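Long-range contacts in glycoprotein (PDB 5MDM), which probably attaches the virus to host receptors and, in the acidic endosome, drives fusion of the viral and endosomal membranes: residues A215-L220 and K229-E234; K195-G200 and L250-E255; V187-D192 and G200-K205; S44-A49 and Q180-L185. One frame throughout, in Å; residues are numbered along the deposited sequence.

Contact 1: residues A215-L220 and K229-E234; sequences ARTCRL and KFPNGE
The open end of the β-hairpin formed by strands 218-222 and 225-229 is held by C218 and K229, an antiparallel hydrogen-bonded pair. C218 N donates to K229 O at 3.0 Å, and K229 N returns the bond to C218 O at 2.8 Å. Both side chains leave the sheet on the same face. K229, its chain bent at chi3 and chi4, curls round so that NZ bonds F230 O at 3.2 Å. G233 N meets that oxygen from the opposite face of the carbonyl plane, so two donors grip it.

Before C218 the backbone bonding between the segments stops, but the chains stay just as close. P231 slips under R216: its CG lies 3.5 Å from R216 CB, while its CB sits over the centre of the guanidinium, 3.6 Å above the plane. A bend at chi3 (62°) folds the arginine back over the proline. T217 OG1, which bonds E213 O, comes near the plane of the F230 ring at its edge, 3.9 Å from CD1. C218 is also tied to C256 by a disulfide. Beyond the pair, the chain from F230 to G233 makes a type I β-turn, followed by strand 235-237: a hairpin extended into a three-stranded antiparallel meander.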
loop_
_atom_site.group_PDB
_atom_site.type_symbol
_atom_site.label_atom_id
_atom_site.label_comp_id
_atom_site.label_asym_id
_atom_site.label_seq_id
_atom_site.Cartn_x
_atom_site.Cartn_y
_atom_site.Cartn_z
ATOM N N ALA A 215 -8.936 -30.284 4.221
ATOM C CA ALA A 215 -7.957 -31.143 4.867
ATOM C C ALA A 215 -6.928 -30.334 5.659
ATOM O O ALA A 215 -6.340 -30.831 6.612
ATOM C CB ALA A 215 -7.273 -32.006 3.828
ATOM N N ARG A 216 -6.710 -29.089 5.254
ATOM C CA ARG A 216 -5.809 -28.193 5.969
ATOM C C ARG A 216 -6.622 -27.082 6.642
ATOM O O ARG A 216 -6.110 -26.000 6.924
ATOM C CB ARG A 216 -4.758 -27.615 5.010
ATOM C CG ARG A 216 -3.704 -28.624 4.542
ATOM C CD ARG A 216 -2.931 -28.132 3.312
ATOM N NE ARG A 216 -2.174 -26.904 3.558
ATOM C CZ ARG A 216 -2.163 -25.851 2.739
ATOM N NH1 ARG A 216 -2.872 -25.874 1.617
ATOM N NH2 ARG A 216 -1.446 -24.774 3.042
ATOM N N THR A 217 -7.895 -27.368 6.891
ATOM C CA THR A 217 -8.807 -26.415 7.520
ATOM C C THR A 217 -9.110 -26.837 8.949
ATOM O O THR A 217 -9.469 -27.986 9.192
ATOM C CB THR A 217 -10.131 -26.320 6.746
ATOM O OG1 THR A 217 -9.874 -25.798 5.438
ATOM C CG2 THR A 217 -11.128 -25.414 7.468
ATOM N N CYS A 218 -8.977 -25.910 9.893
ATOM C CA CYS A 218 -9.169 -26.265 11.300
ATOM C C CYS A 218 -10.253 -25.416 11.961
ATOM O O CYS A 218 -10.558 -24.322 11.500
ATOM C CB CYS A 218 -7.846 -26.173 12.072
ATOM S SG CYS A 218 -6.958 -24.617 11.850
ATOM N N ARG A 219 -10.835 -25.932 13.040
ATOM C CA ARG A 219 -11.927 -25.255 13.741
ATOM C C ARG A 219 -11.395 -24.209 14.723
ATOM O O ARG A 219 -10.422 -24.457 15.437
ATOM C CB ARG A 219 -12.757 -26.291 14.491
ATOM C CG ARG A 219 -14.135 -25.831 14.891
ATOM C CD ARG A 219 -14.932 -26.978 15.502
ATOM N NE ARG A 219 -14.529 -27.275 16.874
ATOM C CZ ARG A 219 -14.447 -28.503 17.371
ATOM N NH1 ARG A 219 -14.731 -29.541 16.598
ATOM N NH2 ARG A 219 -14.077 -28.695 18.631
ATOM N N LEU A 220 -12.027 -23.041 14.761
ATOM C CA LEU A 220 -11.573 -21.958 15.637
ATOM C C LEU A 220 -12.716 -21.012 15.978
ATOM O O LEU A 220 -13.551 -20.681 15.131
ATOM C CB LEU A 220 -10.410 -21.188 14.998
ATOM C CG LEU A 220 -9.704 -20.067 15.769
ATOM C CD1 LEU A 220 -8.281 -19.938 15.280
ATOM C CD2 LEU A 220 -10.406 -18.736 15.598
ATOM N N LYS A 229 -10.907 -21.796 10.257
ATOM C CA LYS A 229 -9.782 -21.136 9.635
ATOM C C LYS A 229 -9.314 -21.994 8.473
ATOM O O LYS A 229 -9.031 -23.193 8.621
ATOM C CB LYS A 229 -8.640 -20.915 10.630
ATOM C CG LYS A 229 -7.490 -20.095 10.062
ATOM C CD LYS A 229 -6.279 -20.121 10.978
ATOM C CE LYS A 229 -5.070 -20.724 10.277
ATOM N NZ LYS A 229 -5.374 -22.070 9.700
ATOM N N PHE A 230 -9.265 -21.351 7.315
ATOM C CA PHE A 230 -8.762 -21.922 6.082
ATOM C C PHE A 230 -7.232 -21.971 6.085
ATOM O O PHE A 230 -6.584 -21.235 6.837
ATOM C CB PHE A 230 -9.243 -21.041 4.936
ATOM C CG PHE A 230 -10.714 -21.119 4.693
ATOM C CD1 PHE A 230 -11.406 -22.286 4.961
ATOM C CD2 PHE A 230 -11.408 -20.028 4.193
ATOM C CE1 PHE A 230 -12.770 -22.367 4.738
ATOM C CE2 PHE A 230 -12.771 -20.096 3.972
ATOM C CZ PHE A 230 -13.455 -21.270 4.245
ATOM N N PRO A 231 -6.644 -22.832 5.235
ATOM C CA PRO A 231 -5.188 -22.970 5.126
ATOM C C PRO A 231 -4.476 -21.644 4.868
ATOM O O PRO A 231 -3.297 -21.528 5.181
ATOM C CB PRO A 231 -5.016 -23.885 3.918
ATOM C CG PRO A 231 -6.253 -24.676 3.865
ATOM C CD PRO A 231 -7.352 -23.803 4.381
ATOM N N ASN A 232 -5.173 -20.662 4.303
ATOM C CA ASN A 232 -4.566 -19.356 4.074
ATOM C C ASN A 232 -4.718 -18.435 5.284
ATOM O O ASN A 232 -4.426 -17.244 5.218
ATOM C CB ASN A 232 -5.125 -18.706 2.803
ATOM C CG ASN A 232 -6.541 -18.204 2.974
ATOM O OD1 ASN A 232 -7.288 -18.687 3.820
ATOM N ND2 ASN A 232 -6.917 -17.222 2.164
ATOM N N GLY A 233 -5.189 -18.993 6.392
ATOM C CA GLY A 233 -5.268 -18.244 7.626
ATOM C C GLY A 233 -6.491 -17.367 7.739
ATOM O O GLY A 233 -6.672 -16.678 8.743
ATOM N N GLU A 234 -7.331 -17.387 6.712
ATOM C CA GLU A 234 -8.585 -16.642 6.748
ATOM C C GLU A 234 -9.696 -17.464 7.404
ATOM O O GLU A 234 -9.607 -18.687 7.497
ATOM C CB GLU A 234 -8.971 -16.185 5.346
ATOM C CG GLU A 234 -7.921 -15.299 4.707
ATOM C CD GLU A 234 -8.399 -14.663 3.427
ATOM O OE1 GLU A 234 -9.487 -15.037 2.953
ATOM O OE2 GLU A 234 -7.693 -13.785 2.894
#

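Contact 2: residues K195-G200 and L250-E255; sequences KEIAAG and LPLFKE
L252 and A199 carry most of this loop-to-loop contact, with I197 and F253 filling in beside them. L252 points its side chain at the 195-200 loop, and one branch does the work: CD2 lies 3.7 Å from I197 CG1, the two side chains crossing at about a right angle. With chi1 at -175°, I197 holds CG1 opposite its own backbone N, and this is the branch that meets the leucine. The same CD2 methyl comes within 4.1 Å of A198 CA.

A199 makes the second half of the join with its single methyl. Its CB packs against the backbone of L252, near the carbonyl oxygen, and obliquely against the F253 ring, 3.8 Å from CE2. No hydrogen bond crosses between the segments, and what meets is side-chain carbon against side chain and backbone. The 195-200 loop is the connection of the hairpin formed by strands 180-192 and 202-205. Segment 250-255 begins with a short 3-10 turn in which F253 N bonds L250 O at 3.1 Å. That second segment falls in a region probably involved in trimerization, although no other chain of the assembly touches it. I202, on the returning strand of the hairpin, packs against I197, L252 and F253 alike, giving the two loops a common floor. A polar anchor is supplied by Q245, whose OE1 accepts from I197 N.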
loop_
_atom_site.group_PDB
_atom_site.type_symbol
_atom_site.label_atom_id
_atom_site.label_comp_id
_atom_site.label_asym_id
_atom_site.label_seq_id
_atom_site.Cartn_x
_atom_site.Cartn_y
_atom_site.Cartn_z
ATOM N N LYS A 195 -18.635 -40.946 -1.512
ATOM C CA LYS A 195 -17.914 -41.242 -0.278
ATOM C C LYS A 195 -18.583 -40.599 0.933
ATOM O O LYS A 195 -19.437 -39.723 0.796
ATOM C CB LYS A 195 -16.461 -40.764 -0.373
ATOM C CG LYS A 195 -15.735 -41.197 -1.636
ATOM C CD LYS A 195 -14.289 -40.715 -1.647
ATOM C CE LYS A 195 -13.519 -41.311 -2.821
ATOM N NZ LYS A 195 -12.049 -41.073 -2.735
ATOM N N GLU A 196 -18.186 -41.046 2.119
ATOM C CA GLU A 196 -18.652 -40.464 3.370
ATOM C C GLU A 196 -17.991 -39.105 3.585
ATOM O O GLU A 196 -16.778 -38.970 3.428
ATOM C CB GLU A 196 -18.315 -41.397 4.533
ATOM C CG GLU A 196 -18.772 -40.909 5.896
ATOM C CD GLU A 196 -20.273 -41.001 6.072
ATOM O OE1 GLU A 196 -20.719 -41.690 7.015
ATOM O OE2 GLU A 196 -21.005 -40.382 5.271
ATOM N N ILE A 197 -18.787 -38.102 3.945
ATOM C CA ILE A 197 -18.275 -36.747 4.128
ATOM C C ILE A 197 -17.222 -36.665 5.242
ATOM O O ILE A 197 -17.427 -37.171 6.347
ATOM C CB ILE A 197 -19.423 -35.730 4.381
ATOM C CG1 ILE A 197 -18.887 -34.301 4.440
ATOM C CG2 ILE A 197 -20.189 -36.064 5.646
ATOM C CD1 ILE A 197 -18.922 -33.589 3.114
ATOM N N ALA A 198 -16.088 -36.045 4.932
ATOM C CA ALA A 198 -15.008 -35.868 5.901
ATOM C C ALA A 198 -14.148 -34.659 5.543
ATOM O O ALA A 198 -14.078 -34.257 4.380
ATOM C CB ALA A 198 -14.159 -37.117 5.980
ATOM N N ALA A 199 -13.488 -34.093 6.548
ATOM C CA ALA A 199 -12.713 -32.866 6.380
ATOM C C ALA A 199 -11.733 -32.915 5.209
ATOM O O ALA A 199 -11.523 -31.914 4.528
ATOM C CB ALA A 199 -11.977 -32.528 7.670
ATOM N N GLY A 200 -11.146 -34.084 4.978
ATOM C CA GLY A 200 -10.149 -34.241 3.937
ATOM C C GLY A 200 -10.743 -34.261 2.546
ATOM O O GLY A 200 -10.058 -33.961 1.567
ATOM N N LEU A 250 -19.512 -28.683 11.160
ATOM C CA LEU A 250 -18.467 -28.156 12.037
ATOM C C LEU A 250 -17.610 -29.204 12.779
ATOM O O LEU A 250 -16.379 -29.104 12.776
ATOM C CB LEU A 250 -19.062 -27.137 13.018
ATOM C CG LEU A 250 -18.090 -26.342 13.888
ATOM C CD1 LEU A 250 -17.191 -25.468 13.034
ATOM C CD2 LEU A 250 -18.851 -25.499 14.884
ATOM N N PRO A 251 -18.243 -30.214 13.411
ATOM C CA PRO A 251 -17.444 -31.189 14.167
ATOM C C PRO A 251 -16.464 -32.013 13.327
ATOM O O PRO A 251 -15.602 -32.685 13.894
ATOM C CB PRO A 251 -18.507 -32.109 14.769
ATOM C CG PRO A 251 -19.720 -31.272 14.839
ATOM C CD PRO A 251 -19.684 -30.455 13.601
ATOM N N LEU A 252 -16.590 -31.960 12.007
ATOM C CA LEU A 252 -15.697 -32.690 11.119
ATOM C C LEU A 252 -14.276 -32.139 11.149
ATOM O O LEU A 252 -13.360 -32.754 10.598
ATOM C CB LEU A 252 -16.223 -32.628 9.687
ATOM C CG LEU A 252 -17.087 -33.766 9.151
ATOM C CD1 LEU A 252 -18.199 -34.070 10.107
ATOM C CD2 LEU A 252 -17.641 -33.389 7.781
ATOM N N PHE A 253 -14.096 -30.983 11.783
ATOM C CA PHE A 253 -12.818 -30.278 11.719
ATOM C C PHE A 253 -12.099 -30.221 13.057
ATOM O O PHE A 253 -12.696 -29.898 14.081
ATOM C CB PHE A 253 -13.004 -28.872 11.138
ATOM C CG PHE A 253 -13.518 -28.875 9.736
ATOM C CD1 PHE A 253 -14.878 -28.892 9.487
ATOM C CD2 PHE A 253 -12.644 -28.890 8.666
ATOM C CE1 PHE A 253 -15.357 -28.912 8.194
ATOM C CE2 PHE A 253 -13.118 -28.905 7.372
ATOM C CZ PHE A 253 -14.476 -28.919 7.135
ATOM N N LYS A 254 -10.812 -30.546 13.028
ATOM C CA LYS A 254 -9.974 -30.491 14.214
ATOM C C LYS A 254 -9.943 -29.072 14.769
ATOM O O LYS A 254 -9.866 -28.101 14.011
ATOM C CB LYS A 254 -8.551 -30.960 13.875
ATOM C CG LYS A 254 -7.992 -30.394 12.558
ATOM C CD LYS A 254 -6.542 -30.819 12.329
ATOM C CE LYS A 254 -6.070 -30.509 10.910
ATOM N NZ LYS A 254 -6.055 -29.048 10.605
ATOM N N GLU A 255 -10.025 -28.954 16.090
ATOM C CA GLU A 255 -9.842 -27.673 16.759
ATOM C C GLU A 255 -8.453 -27.134 16.423
ATOM O O GLU A 255 -7.499 -27.904 16.274
ATOM C CB GLU A 255 -9.985 -27.843 18.269
ATOM C CG GLU A 255 -9.862 -26.555 19.062
ATOM C CD GLU A 255 -11.208 -25.981 19.452
ATOM O OE1 GLU A 255 -11.826 -26.511 20.403
ATOM O OE2 GLU A 255 -11.644 -25.001 18.810
#

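Contact 3: residues V187-D192 and G200-K205; sequences VTVAYD and GGIVFK
Four backbone hydrogen bonds zip V187-D192 to G200-K205. T188 and K205 form one antiparallel hydrogen-bonded pair: T188 N reaches K205 O at 2.9 Å, and K205 N answers to T188 O. A190 and V203 repeat the pattern, A190 N to V203 O and V203 N to A190 O, each at 2.9 Å. Between these pairs V189 faces F204 in a non-hydrogen-bonded pair.

Apolar contacts gather on the face that carries V189, I202 and F204. The two methyls of V189 divide the work, because chi1 of 176° sends CG1 toward I202 and CG2 toward the phenyl ring. CG1 meets I202 CG2 at 3.6 Å, and CG2 lies 3.6 Å from F204 CE1, valine and phenylalanine running side by side in the same direction. I202 CG2 also sits over one face of the F204 ring, offset toward its rim, while V187 CG1 comes up obliquely to CD1 at 3.8 Å.

The other face is more polar. K205 stretches out over A190, its NZ 3.9 Å from A190 CB, to a salt bridge with E38; T188 OG1 bonds S40 OG. Both partners belong to strand 36-49, the neighbour of 180-192 on its far edge. This is a β-hairpin inside a four-stranded antiparallel sheet, with one face turned to an aromatic and aliphatic core.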
loop_
_atom_site.group_PDB
_atom_site.type_symbol
_atom_site.label_atom_id
_atom_site.label_comp_id
_atom_site.label_asym_id
_atom_site.label_seq_id
_atom_site.Cartn_x
_atom_site.Cartn_y
_atom_site.Cartn_z
ATOM N N VAL A 187 -20.813 -19.501 1.746
ATOM C CA VAL A 187 -19.696 -20.423 1.621
ATOM C C VAL A 187 -20.225 -21.729 1.059
ATOM O O VAL A 187 -21.233 -22.245 1.524
ATOM C CB VAL A 187 -18.994 -20.665 2.964
ATOM C CG1 VAL A 187 -17.943 -21.747 2.823
ATOM C CG2 VAL A 187 -18.359 -19.380 3.455
ATOM N N THR A 188 -19.553 -22.245 0.038
ATOM C CA THR A 188 -19.981 -23.461 -0.634
ATOM C C THR A 188 -19.029 -24.611 -0.353
ATOM O O THR A 188 -17.808 -24.460 -0.434
ATOM C CB THR A 188 -20.050 -23.258 -2.144
ATOM O OG1 THR A 188 -20.995 -22.224 -2.444
ATOM C CG2 THR A 188 -20.467 -24.543 -2.827
ATOM N N VAL A 189 -19.603 -25.762 -0.022
ATOM C CA VAL A 189 -18.839 -26.961 0.269
ATOM C C VAL A 189 -18.929 -27.909 -0.915
ATOM O O VAL A 189 -20.019 -28.232 -1.368
ATOM C CB VAL A 189 -19.407 -27.680 1.508
ATOM C CG1 VAL A 189 -18.681 -28.981 1.745
ATOM C CG2 VAL A 189 -19.310 -26.793 2.734
ATOM N N ALA A 190 -17.784 -28.350 -1.420
ATOM C CA ALA A 190 -17.753 -29.353 -2.483
ATOM C C ALA A 190 -17.151 -30.655 -1.964
ATOM O O ALA A 190 -16.106 -30.658 -1.315
ATOM C CB ALA A 190 -16.968 -28.845 -3.676
ATOM N N TYR A 191 -17.814 -31.766 -2.250
ATOM C CA TYR A 191 -17.366 -33.045 -1.731
ATOM C C TYR A 191 -17.784 -34.190 -2.633
ATOM O O TYR A 191 -18.702 -34.050 -3.440
ATOM C CB TYR A 191 -17.922 -33.266 -0.328
ATOM C CG TYR A 191 -19.433 -33.302 -0.254
ATOM C CD1 TYR A 191 -20.124 -34.500 -0.340
ATOM C CD2 TYR A 191 -20.164 -32.137 -0.082
ATOM C CE1 TYR A 191 -21.501 -34.533 -0.263
ATOM C CE2 TYR A 191 -21.538 -32.160 -0.006
ATOM C CZ TYR A 191 -22.204 -33.357 -0.095
ATOM O OH TYR A 191 -23.576 -33.379 -0.017
ATOM N N ASP A 192 -17.108 -35.326 -2.486
ATOM C CA ASP A 192 -17.426 -36.497 -3.286
ATOM C C ASP A 192 -18.794 -37.047 -2.890
ATOM O O ASP A 192 -19.010 -37.447 -1.744
ATOM C CB ASP A 192 -16.339 -37.561 -3.143
ATOM C CG ASP A 192 -16.391 -38.595 -4.246
ATOM O OD1 ASP A 192 -15.317 -38.934 -4.789
ATOM O OD2 ASP A 192 -17.502 -39.065 -4.572
ATOM N N GLY A 200 -11.146 -34.084 4.978
ATOM C CA GLY A 200 -10.149 -34.241 3.937
ATOM C C GLY A 200 -10.743 -34.261 2.546
ATOM O O GLY A 200 -10.058 -33.961 1.567
ATOM N N GLY A 201 -12.023 -34.611 2.459
ATOM C CA GLY A 201 -12.699 -34.702 1.176
ATOM C C GLY A 201 -13.629 -33.537 0.892
ATOM O O GLY A 201 -14.546 -33.645 0.077
ATOM N N ILE A 202 -13.383 -32.420 1.567
ATOM C CA ILE A 202 -14.177 -31.213 1.406
ATOM C C ILE A 202 -13.299 -30.104 0.851
ATOM O O ILE A 202 -12.143 -29.967 1.246
ATOM C CB ILE A 202 -14.758 -30.755 2.761
ATOM C CG1 ILE A 202 -15.916 -31.654 3.182
ATOM C CG2 ILE A 202 -15.236 -29.316 2.704
ATOM C CD1 ILE A 202 -16.487 -31.305 4.540
ATOM N N VAL A 203 -13.849 -29.330 -0.081
ATOM C CA VAL A 203 -13.204 -28.118 -0.559
ATOM C C VAL A 203 -14.160 -26.937 -0.408
ATOM O O VAL A 203 -15.304 -27.005 -0.852
ATOM C CB VAL A 203 -12.770 -28.253 -2.025
ATOM C CG1 VAL A 203 -12.452 -26.893 -2.615
ATOM C CG2 VAL A 203 -11.579 -29.159 -2.118
ATOM N N PHE A 204 -13.692 -25.864 0.226
ATOM C CA PHE A 204 -14.502 -24.665 0.407
ATOM C C PHE A 204 -14.284 -23.622 -0.692
ATOM O O PHE A 204 -13.159 -23.407 -1.148
ATOM C CB PHE A 204 -14.221 -24.027 1.766
ATOM C CG PHE A 204 -14.605 -24.884 2.926
ATOM C CD1 PHE A 204 -15.916 -24.945 3.349
ATOM C CD2 PHE A 204 -13.656 -25.625 3.598
ATOM C CE1 PHE A 204 -16.273 -25.732 4.421
ATOM C CE2 PHE A 204 -14.007 -26.411 4.671
ATOM C CZ PHE A 204 -15.318 -26.466 5.079
ATOM N N LYS A 205 -15.373 -22.982 -1.108
ATOM C CA LYS A 205 -15.316 -21.892 -2.069
ATOM C C LYS A 205 -16.150 -20.744 -1.528
ATOM O O LYS A 205 -17.120 -20.959 -0.807
ATOM C CB LYS A 205 -15.867 -22.342 -3.426
ATOM C CG LYS A 205 -15.200 -23.591 -3.961
ATOM C CD LYS A 205 -16.064 -24.313 -4.976
ATOM C CE LYS A 205 -15.398 -25.615 -5.403
ATOM N NZ LYS A 205 -16.140 -26.320 -6.486
#

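Contact 4: residues S44-A49 and Q180-L185; sequences STPIGA and QSFTPL
P46 lies over one face of the F182 ring, its CB 4.2 Å from the centroid and 24° off the normal, a CH-pi contact. The proline's CD adds to it, 3.6 Å from F182 CE2. Next along the same face, a bend at chi2 (79°) brings the Q180 chain against the other strand; CG touches P46 CB at 3.6 Å, and the carboxamide extends beside G48 and A49. On the opposite face T45 and T183 run side by side, CG2 to CG2 at 3.8 Å. L185 CD2 also meets T45, and the I47 side chain crosses that of T183 at about a right angle, CG2 against CG2.

The backbones set this register. T45 and T183 exchange two hydrogen bonds, T183 N to T45 O being 2.9 Å. Farther on, I47 N bonds S181 O at 2.8 Å, yet S181 N bonds G48 O at 2.9 Å, so two residues stand opposite one: a β-bulge, at which G48 adopts a positive phi.

A second shell fixes the groups. R225 bonds S44 OG and makes a cation-pi contact with F182, while T45 OG1 is tied to W235 O and T265 OG1. The side chain of Q180 also comes within about 4 Å of that of D138, which interacts with host vimentin. A bulged antiparallel pair between strands some 130 residues apart is as expected of the vesiculovirus G fold, where the fusion domain is inserted into a pleckstrin-homology-like domain.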
loop_
_atom_site.group_PDB
_atom_site.type_symbol
_atom_site.label_atom_id
_atom_site.label_comp_id
_atom_site.label_asym_id
_atom_site.label_seq_id
_atom_site.Cartn_x
_atom_site.Cartn_y
_atom_site.Cartn_z
ATOM N N SER A 44 -20.101 -15.763 7.589
ATOM C CA SER A 44 -19.670 -14.432 7.942
ATOM C C SER A 44 -18.154 -14.454 7.896
ATOM O O SER A 44 -17.538 -15.451 8.270
ATOM C CB SER A 44 -20.173 -14.100 9.347
ATOM O OG SER A 44 -19.709 -12.840 9.785
ATOM N N THR A 45 -17.545 -13.376 7.422
ATOM C CA THR A 45 -16.088 -13.323 7.371
ATOM C C THR A 45 -15.571 -11.944 7.759
ATOM O O THR A 45 -16.151 -10.927 7.375
ATOM C CB THR A 45 -15.533 -13.776 5.990
ATOM O OG1 THR A 45 -14.189 -14.241 6.145
ATOM C CG2 THR A 45 -15.566 -12.655 4.967
ATOM N N PRO A 46 -14.490 -11.905 8.553
ATOM C CA PRO A 46 -13.909 -10.638 9.010
ATOM C C PRO A 46 -13.244 -9.879 7.865
ATOM O O PRO A 46 -12.435 -10.442 7.136
ATOM C CB PRO A 46 -12.875 -11.085 10.039
ATOM C CG PRO A 46 -12.522 -12.459 9.632
ATOM C CD PRO A 46 -13.771 -13.065 9.099
ATOM N N ILE A 47 -13.594 -8.608 7.709
ATOM C CA ILE A 47 -13.121 -7.821 6.581
ATOM C C ILE A 47 -12.199 -6.687 6.991
ATOM O O ILE A 47 -11.844 -5.843 6.168
ATOM C CB ILE A 47 -14.287 -7.201 5.834
ATOM C CG1 ILE A 47 -15.005 -6.198 6.739
ATOM C CG2 ILE A 47 -15.218 -8.280 5.381
ATOM C CD1 ILE A 47 -16.192 -5.550 6.091
ATOM N N GLY A 48 -11.820 -6.656 8.260
ATOM C CA GLY A 48 -10.899 -5.641 8.727
ATOM C C GLY A 48 -11.112 -5.230 10.164
ATOM O O GLY A 48 -12.215 -5.342 10.711
ATOM N N ALA A 49 -10.037 -4.754 10.781
ATOM C CA ALA A 49 -10.113 -4.234 12.132
ATOM C C ALA A 49 -10.588 -2.799 12.079
ATOM O O ALA A 49 -9.991 -1.958 11.416
ATOM C CB ALA A 49 -8.769 -4.315 12.808
ATOM N N GLN A 180 -13.368 -6.252 15.234
ATOM C CA GLN A 180 -13.345 -6.663 13.839
ATOM C C GLN A 180 -14.721 -6.528 13.192
ATOM O O GLN A 180 -15.740 -6.887 13.789
ATOM C CB GLN A 180 -12.875 -8.113 13.751
ATOM C CG GLN A 180 -12.289 -8.489 12.418
ATOM C CD GLN A 180 -10.872 -7.997 12.261
ATOM O OE1 GLN A 180 -10.256 -7.526 13.223
ATOM N NE2 GLN A 180 -10.338 -8.105 11.047
ATOM N N SER A 181 -14.746 -6.012 11.969
ATOM C CA SER A 181 -15.982 -5.940 11.198
ATOM C C SER A 181 -16.142 -7.173 10.318
ATOM O O SER A 181 -15.158 -7.748 9.858
ATOM C CB SER A 181 -16.003 -4.683 10.340
ATOM O OG SER A 181 -15.873 -3.533 11.151
ATOM N N PHE A 182 -17.385 -7.577 10.086
ATOM C CA PHE A 182 -17.655 -8.770 9.295
ATOM C C PHE A 182 -18.512 -8.475 8.074
ATOM O O PHE A 182 -18.963 -7.346 7.869
ATOM C CB PHE A 182 -18.325 -9.836 10.151
ATOM C CG PHE A 182 -17.409 -10.466 11.145
ATOM C CD1 PHE A 182 -17.056 -9.796 12.303
ATOM C CD2 PHE A 182 -16.893 -11.731 10.921
ATOM C CE1 PHE A 182 -16.209 -10.375 13.227
ATOM C CE2 PHE A 182 -16.043 -12.318 11.838
ATOM C CZ PHE A 182 -15.700 -11.637 12.995
ATOM N N THR A 183 -18.714 -9.498 7.254
ATOM C CA THR A 183 -19.674 -9.419 6.164
ATOM C C THR A 183 -20.312 -10.777 5.915
ATOM O O THR A 183 -19.659 -11.818 6.050
ATOM C CB THR A 183 -19.046 -8.907 4.857
ATOM O OG1 THR A 183 -20.080 -8.721 3.883
ATOM C CG2 THR A 183 -18.042 -9.907 4.308
ATOM N N PRO A 184 -21.604 -10.772 5.569
ATOM C CA PRO A 184 -22.270 -12.021 5.202
ATOM C C PRO A 184 -21.658 -12.591 3.928
ATOM O O PRO A 184 -21.140 -11.863 3.082
ATOM C CB PRO A 184 -23.727 -11.596 4.983
ATOM C CG PRO A 184 -23.681 -10.133 4.768
ATOM C CD PRO A 184 -22.525 -9.630 5.572
ATOM N N LEU A 185 -21.728 -13.904 3.796
ATOM C CA LEU A 185 -20.969 -14.589 2.779
ATOM C C LEU A 185 -21.590 -15.957 2.583
ATOM O O LEU A 185 -21.827 -16.677 3.545
ATOM C CB LEU A 185 -19.535 -14.746 3.280
ATOM C CG LEU A 185 -18.497 -15.366 2.360
ATOM C CD1 LEU A 185 -18.293 -14.463 1.169
ATOM C CD2 LEU A 185 -17.198 -15.559 3.107
#

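Contacts 3 and 4 use successive parts of strand 180-192, their centres about 21 Å apart: contact 4 pairs its start with strand 36-49, contact 3 its end with strand 202-205. Contact 2 lies against contact 3, centres about 10 Å apart: F253 CZ meets F204 CZ at 3.3 Å, and nearer the hairpin loop I197 CD1 packs on Y191. Contact 1 touches both of these: F230 CE1 lies 3.6 Å from F204 CD2, and R219 N is probably hydrogen-bonded to K254 O at 2.6 Å. F204 is thus shared ground for contacts 1, 2 and 3. A sulfate ion, probably from the crystallisation liquor, lies about 4 Å from the L185 side chain in contact 4.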